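Local coordinates for vibralactone Cyclase (Boreostereum vibrans, PDB 6KD0), which probably catalyses the cyclization that forms the fused bicyclic beta-lactone of vibralactone, using an alpha/beta-hydrolase fold, at residues Pro16-Ala19 with Pro20-Ala24; Gln324-Gln327 with Glu328-Glu332. All coordinates share one frame; numbering follows the deposited sequence.

How the contacts relate
Both are local contacts between residues three to five apart, and they lie in series along the chain: contact 1 at the short helix 18-24 near the N-terminus, contact 2 within helix 321-338 near the C-terminus. Their centres are about 20 Å apart and their nearest atoms about 8 Å, so they do not touch directly. One connection is Glu17, which touches Lys321 and Leu322 at the start of the helix that carries contact 2. Both also approach the segment around the putative triad histidine, His311, which is presumed to act with Ser177 and Asp281: Phe18 touches Val309 and Pro310, while the Phe326 ring meets that of His314.

Contact 1 of 2, residues Pro16-Ala19 with Pro20-Ala24; sequences PEFA and PVWAA
Pro20 sets its ring against the turn before it: CD lies 3.2 Å from the carbonyl O of Pro16. With no N-H to give, a proline fits this first turn of the helix, where its nitrogen needs no carbonyl partner. Val21 follows, its CG2 resting 3.6 Å from the carbonyl O of Glu17. Trp22 makes the main side-chain contact. Its N-H bonds to Phe18 O at 2.8 Å, nearly straight at 166°, and its CB sits over one face of the Phe18 ring, 4.0 Å from the centroid and displaced toward the rim. Both aromatic side chains have CG anti to the backbone N (chi1 near 180° in each), which sends them side by side in the same direction; the planes of the Phe18 ring and the five-membered ring of Trp22 differ by 22° but are slid apart and barely overlap. Ala23 N closes the next turn on Ala19 O at 2.9 Å. The helix lies at the protein surface, with Phe18 buried against strand 309-310 and Met320, while Trp22 touches Pro235 and Leu236, and Glu17 touches Lys321 and Leu322 at the start of helix 321-338.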
loop_
_atom_site.group_PDB
_atom_site.type_symbol
_atom_site.label_atom_id
_atom_site.label_comp_id
_atom_site.label_asym_id
_atom_site.label_seq_id
_atom_site.Cartn_x
_atom_site.Cartn_y
_atom_site.Cartn_z
ATOM N N PRO A 16 1.008 8.664 -23.460
ATOM C CA PRO A 16 0.703 9.947 -24.120
ATOM C C PRO A 16 -0.034 10.929 -23.241
ATOM O O PRO A 16 0.122 12.140 -23.428
ATOM C CB PRO A 16 -0.170 9.523 -25.313
ATOM C CG PRO A 16 0.203 8.125 -25.573
ATOM C CD PRO A 16 0.480 7.521 -24.229
ATOM N N GLU A 17 -0.859 10.452 -22.302
ATOM C CA GLU A 17 -1.559 11.368 -21.414
ATOM C C GLU A 17 -0.653 11.867 -20.302
ATOM O O GLU A 17 -0.927 12.925 -19.720
ATOM C CB GLU A 17 -2.807 10.705 -20.828
ATOM C CG GLU A 17 -3.921 10.523 -21.850
ATOM C CD GLU A 17 -5.019 9.574 -21.396
ATOM O OE1 GLU A 17 -5.341 9.546 -20.183
ATOM O OE2 GLU A 17 -5.558 8.854 -22.266
ATOM N N PHE A 18 0.431 11.148 -20.007
ATOM C CA PHE A 18 1.298 11.551 -18.911
ATOM C C PHE A 18 2.393 12.534 -19.317
ATOM O O PHE A 18 2.749 13.411 -18.524
ATOM C CB PHE A 18 1.962 10.333 -18.265
ATOM C CG PHE A 18 2.835 10.695 -17.103
ATOM C CD1 PHE A 18 2.278 11.201 -15.938
ATOM C CD2 PHE A 18 4.206 10.558 -17.180
ATOM C CE1 PHE A 18 3.075 11.550 -14.866
ATOM C CE2 PHE A 18 5.004 10.906 -16.114
ATOM C CZ PHE A 18 4.430 11.404 -14.953
ATOM N N ALA A 19 2.966 12.390 -20.513
ATOM C CA ALA A 19 4.069 13.262 -20.928
ATOM C C ALA A 19 3.753 14.750 -20.783
ATOM O O ALA A 19 4.578 15.476 -20.201
ATOM C CB ALA A 19 4.481 12.919 -22.369
ATOM N N PRO A 20 2.607 15.272 -21.251
ATOM C CA PRO A 20 2.372 16.720 -21.073
ATOM C C PRO A 20 2.198 17.123 -19.618
ATOM O O PRO A 20 2.712 18.174 -19.189
ATOM C CB PRO A 20 1.102 16.996 -21.898
ATOM C CG PRO A 20 0.523 15.691 -22.264
ATOM C CD PRO A 20 1.523 14.609 -21.999
ATOM N N VAL A 21 1.500 16.291 -18.838
ATOM C CA VAL A 21 1.323 16.567 -17.413
ATOM C C VAL A 21 2.670 16.610 -16.714
ATOM O O VAL A 21 2.926 17.477 -15.867
ATOM C CB VAL A 21 0.403 15.515 -16.769
ATOM C CG1 VAL A 21 0.389 15.682 -15.262
ATOM C CG2 VAL A 21 -0.999 15.631 -17.339
ATOM N N TRP A 22 3.544 15.658 -17.040
ATOM C CA TRP A 22 4.884 15.646 -16.452
ATOM C C TRP A 22 5.673 16.880 -16.866
ATOM O O TRP A 22 6.415 17.453 -16.058
ATOM C CB TRP A 22 5.621 14.368 -16.864
ATOM C CG TRP A 22 6.985 14.248 -16.240
ATOM C CD1 TRP A 22 8.187 14.190 -16.891
ATOM C CD2 TRP A 22 7.281 14.202 -14.843
ATOM N NE1 TRP A 22 9.212 14.096 -15.981
ATOM C CE2 TRP A 22 8.684 14.107 -14.716
ATOM C CE3 TRP A 22 6.499 14.224 -13.684
ATOM C CZ2 TRP A 22 9.315 14.024 -13.488
ATOM C CZ3 TRP A 22 7.138 14.146 -12.455
ATOM C CH2 TRP A 22 8.530 14.051 -12.368
ATOM N N ALA A 23 5.519 17.306 -18.124
ATOM C CA ALA A 23 6.230 18.488 -18.595
ATOM C C ALA A 23 5.842 19.727 -17.798
ATOM O O ALA A 23 6.663 20.639 -17.634
ATOM C CB ALA A 23 5.979 18.697 -20.089
ATOM N N ALA A 24 4.614 19.787 -17.280
ATOM C CA ALA A 24 4.245 20.958 -16.479
ATOM C C ALA A 24 4.493 20.809 -14.974
ATOM O O ALA A 24 4.303 21.785 -14.234
ATOM C CB ALA A 24 2.776 21.320 -16.692
#

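Contact 2 of 2, residues Gln324-Gln327 with Glu328-Glu332; sequences QKFQ and EETIE
Gln324 offers its carbonyl O to Glu328 N at 2.9 Å, and the Glu328 side chain runs past the same oxygen, with CG 3.2 Å from Gln324 O. That approach follows from a chi1 of -71°, which places CG beside the backbone N of Glu328 and anti to its carbonyl carbon. Lys325 repeats the i to i+4 bond, its O accepting from Glu329 N at 2.8 Å. Its ammonium and the Glu329 carboxylate carry opposite charges that may attract at long range, but with Lys325 NZ 4.9 Å from Glu329 OE2 they form no salt bridge; the firmer partner of that carboxylate is the Thr304 hydroxyl.

At Phe326 the carbonyl O takes two bonds from one residue: Thr330 N at 2.9 Å and Thr330 OG1 also at 2.9 Å, reaching it from opposite faces of the carbonyl plane. The hydroxyl can do so because chi1 of -64° turns OG1 beside its own backbone N and anti to its own carbonyl carbon. This is the familiar bond of a helical threonine to the preceding turn, here in helix 321-338 of the alpha/beta-hydrolase fold, packed against the central sheet. The Phe326 ring is obliquely placed to OG1, which lies 3.8 Å from CD1; it is buried against Met276 and Cys278 of strand 273-278 and meets the rings of Tyr306 and His314.

Gln327 O accepts from Ile331 N, with Ile331 CG1 3.4 Å from the same oxygen. The bent Gln327 chain, together with Ile331, packs against Ile121 of helix 115-125.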
loop_
_atom_site.group_PDB
_atom_site.type_symbol
_atom_site.label_atom_id
_atom_site.label_comp_id
_atom_site.label_asym_id
_atom_site.label_seq_id
_atom_site.Cartn_x
_atom_site.Cartn_y
_atom_site.Cartn_z
ATOM N N GLN A 324 -7.546 8.757 -12.117
ATOM C CA GLN A 324 -8.864 8.426 -11.599
ATOM C C GLN A 324 -9.198 6.977 -11.902
ATOM O O GLN A 324 -9.804 6.285 -11.075
ATOM C CB GLN A 324 -9.908 9.373 -12.188
ATOM C CG GLN A 324 -9.870 10.733 -11.515
ATOM C CD GLN A 324 -10.481 11.822 -12.367
ATOM O OE1 GLN A 324 -9.782 12.670 -12.925
ATOM N NE2 GLN A 324 -11.788 11.797 -12.479
ATOM N N LYS A 325 -8.773 6.482 -13.066
ATOM C CA LYS A 325 -9.056 5.087 -13.388
ATOM C C LYS A 325 -8.277 4.162 -12.463
ATOM O O LYS A 325 -8.795 3.127 -12.024
ATOM C CB LYS A 325 -8.730 4.804 -14.852
ATOM C CG LYS A 325 -9.192 3.435 -15.312
ATOM C CD LYS A 325 -9.071 3.271 -16.822
ATOM C CE LYS A 325 -9.317 1.821 -17.256
ATOM N NZ LYS A 325 -8.097 1.227 -17.889
ATOM N N PHE A 326 -7.031 4.530 -12.159
ATOM C CA PHE A 326 -6.239 3.778 -11.187
ATOM C C PHE A 326 -6.958 3.684 -9.840
ATOM O O PHE A 326 -7.032 2.608 -9.230
ATOM C CB PHE A 326 -4.857 4.431 -11.034
ATOM C CG PHE A 326 -3.848 3.580 -10.276
ATOM C CD1 PHE A 326 -3.874 3.503 -8.888
ATOM C CD2 PHE A 326 -2.870 2.873 -10.960
ATOM C CE1 PHE A 326 -2.937 2.711 -8.189
ATOM C CE2 PHE A 326 -1.933 2.091 -10.278
ATOM C CZ PHE A 326 -1.971 2.015 -8.897
ATOM N N GLN A 327 -7.506 4.798 -9.355
ATOM C CA GLN A 327 -8.215 4.719 -8.074
ATOM C C GLN A 327 -9.497 3.896 -8.197
ATOM O O GLN A 327 -9.833 3.118 -7.287
ATOM C CB GLN A 327 -8.520 6.104 -7.512
ATOM C CG GLN A 327 -9.126 6.050 -6.106
ATOM C CD GLN A 327 -8.178 5.463 -5.057
ATOM O OE1 GLN A 327 -6.969 5.338 -5.280
ATOM N NE2 GLN A 327 -8.723 5.121 -3.902
ATOM N N GLU A 328 -10.207 4.029 -9.325
ATOM C CA GLU A 328 -11.418 3.240 -9.546
ATOM C C GLU A 328 -11.107 1.750 -9.575
ATOM O O GLU A 328 -11.860 0.941 -9.026
ATOM C CB GLU A 328 -12.097 3.658 -10.851
ATOM C CG GLU A 328 -12.748 5.036 -10.812
ATOM C CD GLU A 328 -13.105 5.547 -12.211
ATOM O OE1 GLU A 328 -13.081 4.732 -13.164
ATOM O OE2 GLU A 328 -13.400 6.756 -12.357
ATOM N N GLU A 329 -10.000 1.369 -10.211
ATOM C CA GLU A 329 -9.614 -0.037 -10.258
ATOM C C GLU A 329 -9.092 -0.530 -8.909
ATOM O O GLU A 329 -9.255 -1.715 -8.585
ATOM C CB GLU A 329 -8.580 -0.261 -11.354
ATOM C CG GLU A 329 -8.172 -1.731 -11.493
ATOM C CD GLU A 329 -7.696 -2.082 -12.892
ATOM O OE1 GLU A 329 -7.670 -3.294 -13.224
ATOM O OE2 GLU A 329 -7.337 -1.147 -13.650
ATOM N N THR A 330 -8.473 0.353 -8.113
ATOM C CA THR A 330 -8.172 0.018 -6.721
ATOM C C THR A 330 -9.443 -0.386 -5.992
ATOM O O THR A 330 -9.504 -1.430 -5.320
ATOM C CB THR A 330 -7.524 1.217 -6.005
ATOM O OG1 THR A 330 -6.257 1.527 -6.601
ATOM C CG2 THR A 330 -7.322 0.911 -4.511
ATOM N N ILE A 331 -10.476 0.445 -6.118
ATOM C CA ILE A 331 -11.736 0.190 -5.429
ATOM C C ILE A 331 -12.405 -1.073 -5.966
ATOM O O ILE A 331 -13.001 -1.843 -5.200
ATOM C CB ILE A 331 -12.649 1.425 -5.530
ATOM C CG1 ILE A 331 -12.029 2.587 -4.744
ATOM C CG2 ILE A 331 -14.037 1.095 -5.025
ATOM C CD1 ILE A 331 -12.752 3.909 -4.941
ATOM N N GLU A 332 -12.285 -1.324 -7.274
ATOM C CA GLU A 332 -12.826 -2.548 -7.875
ATOM C C GLU A 332 -12.093 -3.788 -7.373
ATOM O O GLU A 332 -12.708 -4.844 -7.177
ATOM C CB GLU A 332 -12.739 -2.487 -9.401
ATOM C CG GLU A 332 -13.876 -1.758 -10.100
ATOM C CD GLU A 332 -13.611 -1.580 -11.596
ATOM O OE1 GLU A 332 -14.329 -0.772 -12.238
ATOM O OE2 GLU A 332 -12.688 -2.252 -12.128
#